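Local structure of lasso peptide isopeptidase AtxE2 (Asticcacaulis excentricus, 5TXE) at residues T348-I362 with Q365-L379. The protein hydrolyses the isopeptide bond of the lasso peptides astexin-2 and astexin-3, opening the threaded knots into linear peptides. The protein carries 1 engineered substitution. Sequence-based numbering, arbitrary orientation.
Sequences TGLLQGCERQAKRLI and QESALQPRRLVTLNL
Backbone hydrogen bonds pair Leu350 with Glu366 and Leu361 with Leu377, both as antiparallel hydrogen-bonded pairs. In the second, Leu377 N reaches Leu361 O at 2.8 Å and Leu361 N returns to Leu377 O; beyond it, Leu379 N donates to Lys359 O. At the other end Gly349 CA lies 3.1 Å from Glu366 O, where a side chain would collide with that carbonyl. Among the polar side chains, Glu366 OE2 collects three N-H groups. Gln352 NE2 meets it at 2.9 Å in a nearly straight bond (174°), coming from above the carboxylate plane, with the amide turned 74° against the carboxylate. Arg372 grips the same oxygen side-on through NE and NH2 in a salt bridge, its NH1 donating to Ile49 O, while Glu366 OE1 takes the backbone N-H of Phe443. With CG between its backbone N and carbonyl carbon (chi1 56°) and an extended chain beyond, Glu366 carries its carboxylate past Leu350 CD1 to these donors. A glutamine here would probably leave the charge of Arg372 without its mate and set an amide NH2 against either Arg372 and Gln352 or the Phe443 N-H. These strands belong to a four-stranded antiparallel meander, 350-357, 360-367, 373-378 and 384-388, consistent with one blade of the beta-propeller that accompanies the hydrolase domain in prolyl oligopeptidase relatives; a type II' turn from Gln357 to Arg360 closes its first hairpin, which the Cys354-Cys363 disulfide ties across. Apolar contacts also join strands that are not neighbours: Leu351 CD1 presses on Leu377 CD2 at 3.6 Å, the two side chains crossing at about a right angle. Leu351 CD2 rests on Gln365 CG. Leu379 lays CD2 against Leu361 CB at 4.1 Å and CD1 against Arg356 CD at 3.9 Å, with Tyr317 of strand 315-322 also touching it.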
loop_
_atom_site.group_PDB
_atom_site.type_symbol
_atom_site.label_atom_id
_atom_site.label_comp_id
_atom_site.label_asym_id
_atom_site.label_seq_id
_atom_site.Cartn_x
_atom_site.Cartn_y
_atom_site.Cartn_z
ATOM N N THR A 348 -17.011 -8.709 -2.672
ATOM C CA THR A 348 -16.190 -7.493 -2.671
ATOM C C THR A 348 -15.213 -7.675 -1.459
ATOM O O THR A 348 -15.419 -8.536 -0.620
ATOM C CB THR A 348 -17.070 -6.260 -2.595
ATOM O OG1 THR A 348 -17.800 -6.261 -1.388
ATOM C CG2 THR A 348 -18.076 -6.273 -3.703
ATOM N N GLY A 349 -14.066 -7.036 -1.466
ATOM C CA GLY A 349 -13.108 -7.236 -0.403
ATOM C C GLY A 349 -11.860 -7.913 -0.909
ATOM O O GLY A 349 -11.646 -8.045 -2.113
ATOM N N LEU A 350 -11.048 -8.325 0.037
ATOM C CA LEU A 350 -9.785 -8.927 -0.232
ATOM C C LEU A 350 -9.586 -10.100 0.695
ATOM O O LEU A 350 -10.027 -10.069 1.841
ATOM C CB LEU A 350 -8.656 -7.915 0.029
ATOM C CG LEU A 350 -8.667 -6.627 -0.777
ATOM C CD1 LEU A 350 -7.794 -5.499 -0.194
ATOM C CD2 LEU A 350 -8.214 -6.983 -2.176
ATOM N N LEU A 351 -8.893 -11.111 0.189
ATOM C CA LEU A 351 -8.355 -12.188 1.008
ATOM C C LEU A 351 -6.870 -12.152 0.841
ATOM O O LEU A 351 -6.378 -12.197 -0.272
ATOM C CB LEU A 351 -8.836 -13.547 0.545
ATOM C CG LEU A 351 -10.299 -13.839 0.645
ATOM C CD1 LEU A 351 -10.526 -15.221 0.037
ATOM C CD2 LEU A 351 -10.766 -13.820 2.079
ATOM N N GLN A 352 -6.151 -12.097 1.953
ATOM C CA GLN A 352 -4.740 -11.830 1.933
ATOM C C GLN A 352 -3.987 -12.893 2.714
ATOM O O GLN A 352 -4.410 -13.297 3.801
ATOM C CB GLN A 352 -4.526 -10.462 2.597
ATOM C CG GLN A 352 -5.216 -9.327 1.863
ATOM C CD GLN A 352 -5.715 -8.239 2.794
ATOM O OE1 GLN A 352 -6.153 -8.502 3.912
ATOM N NE2 GLN A 352 -5.729 -7.020 2.308
ATOM N N GLY A 353 -2.851 -13.311 2.199
ATOM C CA GLY A 353 -1.950 -14.176 2.959
ATOM C C GLY A 353 -2.429 -15.592 3.237
ATOM O O GLY A 353 -1.867 -16.296 4.103
ATOM N N CYS A 354 -3.468 -15.999 2.524
ATOM C CA CYS A 354 -4.140 -17.257 2.795
ATOM C C CYS A 354 -3.183 -18.445 2.760
ATOM O O CYS A 354 -2.318 -18.545 1.894
ATOM C CB CYS A 354 -5.211 -17.518 1.762
ATOM S SG CYS A 354 -6.606 -16.359 1.633
ATOM N N GLU A 355 -3.366 -19.350 3.697
ATOM C CA GLU A 355 -2.648 -20.625 3.737
ATOM C C GLU A 355 -3.631 -21.773 4.056
ATOM O O GLU A 355 -4.665 -21.576 4.776
ATOM C CB GLU A 355 -1.556 -20.587 4.795
ATOM C CG GLU A 355 -0.366 -19.692 4.415
ATOM C CD GLU A 355 0.835 -19.873 5.356
ATOM O OE1 GLU A 355 0.718 -20.560 6.398
ATOM O OE2 GLU A 355 1.907 -19.304 5.076
ATOM N N ARG A 356 -3.351 -22.967 3.510
ATOM C CA ARG A 356 -4.320 -24.086 3.630
ATOM C C ARG A 356 -3.986 -25.023 4.766
ATOM O O ARG A 356 -2.835 -25.376 4.964
ATOM C CB ARG A 356 -4.375 -24.858 2.320
ATOM C CG ARG A 356 -5.460 -25.934 2.225
ATOM C CD ARG A 356 -5.488 -26.614 0.852
ATOM N NE ARG A 356 -4.235 -27.287 0.546
ATOM C CZ ARG A 356 -3.860 -28.437 1.092
ATOM N NH1 ARG A 356 -4.680 -29.129 1.900
ATOM N NH2 ARG A 356 -2.682 -28.925 0.788
ATOM N N GLN A 357 -5.011 -25.375 5.525
ATOM C CA GLN A 357 -4.994 -26.506 6.464
ATOM C C GLN A 357 -6.142 -27.464 6.071
ATOM O O GLN A 357 -7.330 -27.151 6.284
ATOM C CB GLN A 357 -5.254 -26.041 7.912
ATOM C CG GLN A 357 -5.569 -27.176 8.912
ATOM C CD GLN A 357 -6.741 -26.847 9.823
ATOM O OE1 GLN A 357 -7.862 -26.624 9.355
ATOM N NE2 GLN A 357 -6.503 -26.824 11.127
ATOM N N ALA A 358 -5.765 -28.645 5.594
ATOM C CA ALA A 358 -6.708 -29.645 5.108
ATOM C C ALA A 358 -7.712 -29.030 4.131
ATOM O O ALA A 358 -7.301 -28.573 3.062
ATOM C CB ALA A 358 -7.410 -30.325 6.277
ATOM N N LYS A 359 -8.991 -28.946 4.522
ATOM C CA LYS A 359 -10.039 -28.374 3.688
ATOM C C LYS A 359 -10.557 -26.986 4.150
ATOM O O LYS A 359 -11.681 -26.548 3.824
ATOM C CB LYS A 359 -11.154 -29.399 3.545
ATOM C CG LYS A 359 -10.829 -30.360 2.421
ATOM C CD LYS A 359 -11.857 -31.458 2.334
ATOM C CE LYS A 359 -11.253 -32.592 1.520
ATOM N NZ LYS A 359 -12.107 -33.801 1.524
ATOM N N ARG A 360 -9.696 -26.277 4.880
ATOM C CA ARG A 360 -9.900 -24.844 5.105
ATOM C C ARG A 360 -8.715 -23.992 4.618
ATOM O O ARG A 360 -7.555 -24.404 4.579
ATOM C CB ARG A 360 -10.335 -24.509 6.548
ATOM C CG ARG A 360 -9.997 -25.547 7.587
ATOM C CD ARG A 360 -11.178 -25.830 8.507
ATOM N NE ARG A 360 -11.380 -24.807 9.538
ATOM C CZ ARG A 360 -10.559 -24.598 10.572
ATOM N NH1 ARG A 360 -9.437 -25.302 10.747
ATOM N NH2 ARG A 360 -10.866 -23.648 11.442
ATOM N N LEU A 361 -9.066 -22.784 4.227
ATOM C CA LEU A 361 -8.131 -21.728 3.995
ATOM C C LEU A 361 -8.215 -20.824 5.237
ATOM O O LEU A 361 -9.300 -20.492 5.692
ATOM C CB LEU A 361 -8.586 -20.975 2.748
ATOM C CG LEU A 361 -7.553 -20.526 1.753
ATOM C CD1 LEU A 361 -6.515 -21.608 1.471
ATOM C CD2 LEU A 361 -8.255 -20.121 0.475
ATOM N N ILE A 362 -7.072 -20.467 5.785
ATOM C CA ILE A 362 -7.013 -19.412 6.783
ATOM C C ILE A 362 -6.442 -18.164 6.138
ATOM O O ILE A 362 -5.317 -18.199 5.623
ATOM C CB ILE A 362 -6.132 -19.835 7.948
ATOM C CG1 ILE A 362 -6.880 -20.949 8.698
ATOM C CG2 ILE A 362 -6.012 -18.733 8.982
ATOM C CD1 ILE A 362 -6.607 -22.349 8.289
ATOM N N GLN A 365 -8.700 -10.923 5.879
ATOM C CA GLN A 365 -9.786 -10.478 5.022
ATOM C C GLN A 365 -10.216 -9.088 5.437
ATOM O O GLN A 365 -10.125 -8.725 6.623
ATOM C CB GLN A 365 -10.972 -11.423 5.179
ATOM C CG GLN A 365 -12.191 -11.093 4.315
ATOM C CD GLN A 365 -13.256 -10.288 5.035
ATOM O OE1 GLN A 365 -13.434 -10.380 6.243
ATOM N NE2 GLN A 365 -14.015 -9.521 4.275
ATOM N N GLU A 366 -10.672 -8.306 4.469
ATOM C CA GLU A 366 -11.226 -6.986 4.739
ATOM C C GLU A 366 -12.215 -6.586 3.680
ATOM O O GLU A 366 -12.196 -7.131 2.590
ATOM C CB GLU A 366 -10.102 -5.932 4.868
ATOM C CG GLU A 366 -9.202 -5.840 3.704
ATOM C CD GLU A 366 -8.197 -4.711 3.849
ATOM O OE1 GLU A 366 -8.657 -3.544 3.812
ATOM O OE2 GLU A 366 -6.968 -4.979 3.922
ATOM N N SER A 367 -13.106 -5.669 4.039
ATOM C CA SER A 367 -14.030 -5.124 3.096
ATOM C C SER A 367 -14.439 -3.753 3.595
ATOM O O SER A 367 -13.949 -3.297 4.630
ATOM C CB SER A 367 -15.232 -6.070 2.895
ATOM O OG SER A 367 -16.063 -6.082 4.026
ATOM N N ALA A 368 -15.354 -3.115 2.885
ATOM C CA ALA A 368 -15.566 -1.689 3.025
ATOM C C ALA A 368 -15.711 -1.289 4.464
ATOM O O ALA A 368 -15.118 -0.271 4.868
ATOM C CB ALA A 368 -16.783 -1.229 2.231
ATOM N N LEU A 369 -16.523 -2.037 5.208
ATOM C CA LEU A 369 -16.804 -1.715 6.603
ATOM C C LEU A 369 -16.244 -2.733 7.552
ATOM O O LEU A 369 -16.590 -2.722 8.717
ATOM C CB LEU A 369 -18.297 -1.555 6.843
ATOM C CG LEU A 369 -18.900 -0.356 6.119
ATOM C CD1 LEU A 369 -20.414 -0.297 6.367
ATOM C CD2 LEU A 369 -18.284 0.958 6.553
ATOM N N GLN A 370 -15.281 -3.512 7.092
ATOM C CA GLN A 370 -14.617 -4.520 7.922
ATOM C C GLN A 370 -13.122 -4.355 7.829
ATOM O O GLN A 370 -12.529 -4.671 6.824
ATOM C CB GLN A 370 -14.969 -5.932 7.385
ATOM C CG GLN A 370 -14.205 -7.084 8.016
ATOM C CD GLN A 370 -14.546 -7.178 9.478
ATOM O OE1 GLN A 370 -15.668 -7.489 9.791
ATOM N NE2 GLN A 370 -13.605 -6.822 10.380
ATOM N N PRO A 371 -12.485 -3.870 8.884
ATOM C CA PRO A 371 -11.026 -3.796 8.891
ATOM C C PRO A 371 -10.419 -5.173 8.897
ATOM O O PRO A 371 -11.086 -6.149 9.180
ATOM C CB PRO A 371 -10.657 -3.081 10.199
ATOM C CG PRO A 371 -11.933 -2.789 10.888
ATOM C CD PRO A 371 -13.104 -3.270 10.077
ATOM N N ARG A 372 -9.140 -5.229 8.629
ATOM C CA ARG A 372 -8.496 -6.463 8.471
ATOM C C ARG A 372 -8.638 -7.387 9.706
ATOM O O ARG A 372 -8.358 -7.003 10.858
ATOM C CB ARG A 372 -7.026 -6.243 8.123
ATOM C CG ARG A 372 -6.416 -7.363 7.342
ATOM C CD ARG A 372 -5.016 -7.007 6.853
ATOM N NE ARG A 372 -5.102 -5.987 5.826
ATOM C CZ ARG A 372 -4.107 -5.172 5.511
ATOM N NH1 ARG A 372 -2.931 -5.257 6.127
ATOM N NH2 ARG A 372 -4.262 -4.280 4.551
ATOM N N ARG A 373 -9.045 -8.623 9.422
ATOM C CA ARG A 373 -9.185 -9.644 10.416
ATOM C C ARG A 373 -8.831 -10.981 9.806
ATOM O O ARG A 373 -8.621 -11.092 8.581
ATOM C CB ARG A 373 -10.634 -9.669 10.856
ATOM C CG ARG A 373 -11.548 -10.018 9.732
ATOM C CD ARG A 373 -12.934 -10.361 10.187
ATOM N NE ARG A 373 -13.756 -10.565 9.019
ATOM C CZ ARG A 373 -15.068 -10.870 9.015
ATOM N NH1 ARG A 373 -15.777 -11.017 10.132
ATOM N NH2 ARG A 373 -15.679 -11.010 7.853
ATOM N N LEU A 374 -8.747 -11.984 10.658
ATOM C CA LEU A 374 -8.561 -13.351 10.193
ATOM C C LEU A 374 -9.907 -14.086 10.113
ATOM O O LEU A 374 -10.774 -13.916 10.948
ATOM C CB LEU A 374 -7.635 -14.117 11.101
ATOM C CG LEU A 374 -6.116 -14.052 10.940
ATOM C CD1 LEU A 374 -5.634 -12.914 10.090
ATOM C CD2 LEU A 374 -5.454 -14.089 12.284
ATOM N N VAL A 375 -9.994 -14.973 9.139
ATOM C CA VAL A 375 -11.202 -15.605 8.695
ATOM C C VAL A 375 -10.811 -17.000 8.249
ATOM O O VAL A 375 -9.638 -17.228 7.886
ATOM C CB VAL A 375 -11.700 -14.680 7.577
ATOM C CG1 VAL A 375 -11.726 -15.265 6.192
ATOM C CG2 VAL A 375 -12.846 -13.815 8.002
ATOM N N THR A 376 -11.742 -17.963 8.358
ATOM C CA THR A 376 -11.554 -19.295 7.718
ATOM C C THR A 376 -12.534 -19.481 6.602
ATOM O O THR A 376 -13.671 -19.087 6.684
ATOM C CB THR A 376 -11.685 -20.514 8.681
ATOM O OG1 THR A 376 -12.968 -20.498 9.285
ATOM C CG2 THR A 376 -10.697 -20.457 9.772
ATOM N N LEU A 377 -12.068 -20.032 5.517
ATOM C CA LEU A 377 -12.926 -20.251 4.383
ATOM C C LEU A 377 -13.038 -21.779 4.180
ATOM O O LEU A 377 -12.036 -22.469 4.004
ATOM C CB LEU A 377 -12.305 -19.564 3.191
ATOM C CG LEU A 377 -13.230 -18.959 2.147
ATOM C CD1 LEU A 377 -14.515 -18.403 2.707
ATOM C CD2 LEU A 377 -12.526 -17.816 1.469
ATOM N N ASN A 378 -14.253 -22.306 4.221
ATOM C CA ASN A 378 -14.486 -23.731 3.969
ATOM C C ASN A 378 -14.318 -24.068 2.476
ATOM O O ASN A 378 -15.025 -23.549 1.621
ATOM C CB ASN A 378 -15.872 -24.091 4.495
ATOM C CG ASN A 378 -16.204 -25.575 4.364
ATOM O OD1 ASN A 378 -15.945 -26.225 3.346
ATOM N ND2 ASN A 378 -16.839 -26.095 5.385
ATOM N N LEU A 379 -13.371 -24.943 2.164
ATOM C CA LEU A 379 -13.050 -25.225 0.770
ATOM C C LEU A 379 -14.002 -26.224 0.050
ATOM O O LEU A 379 -13.737 -26.630 -1.094
ATOM C CB LEU A 379 -11.605 -25.726 0.672
ATOM C CG LEU A 379 -10.565 -24.682 1.057
ATOM C CD1 LEU A 379 -9.165 -25.267 0.920
ATOM C CD2 LEU A 379 -10.725 -23.444 0.191
HETATM O O HOH W 1 -15.916 -3.990 -0.024
#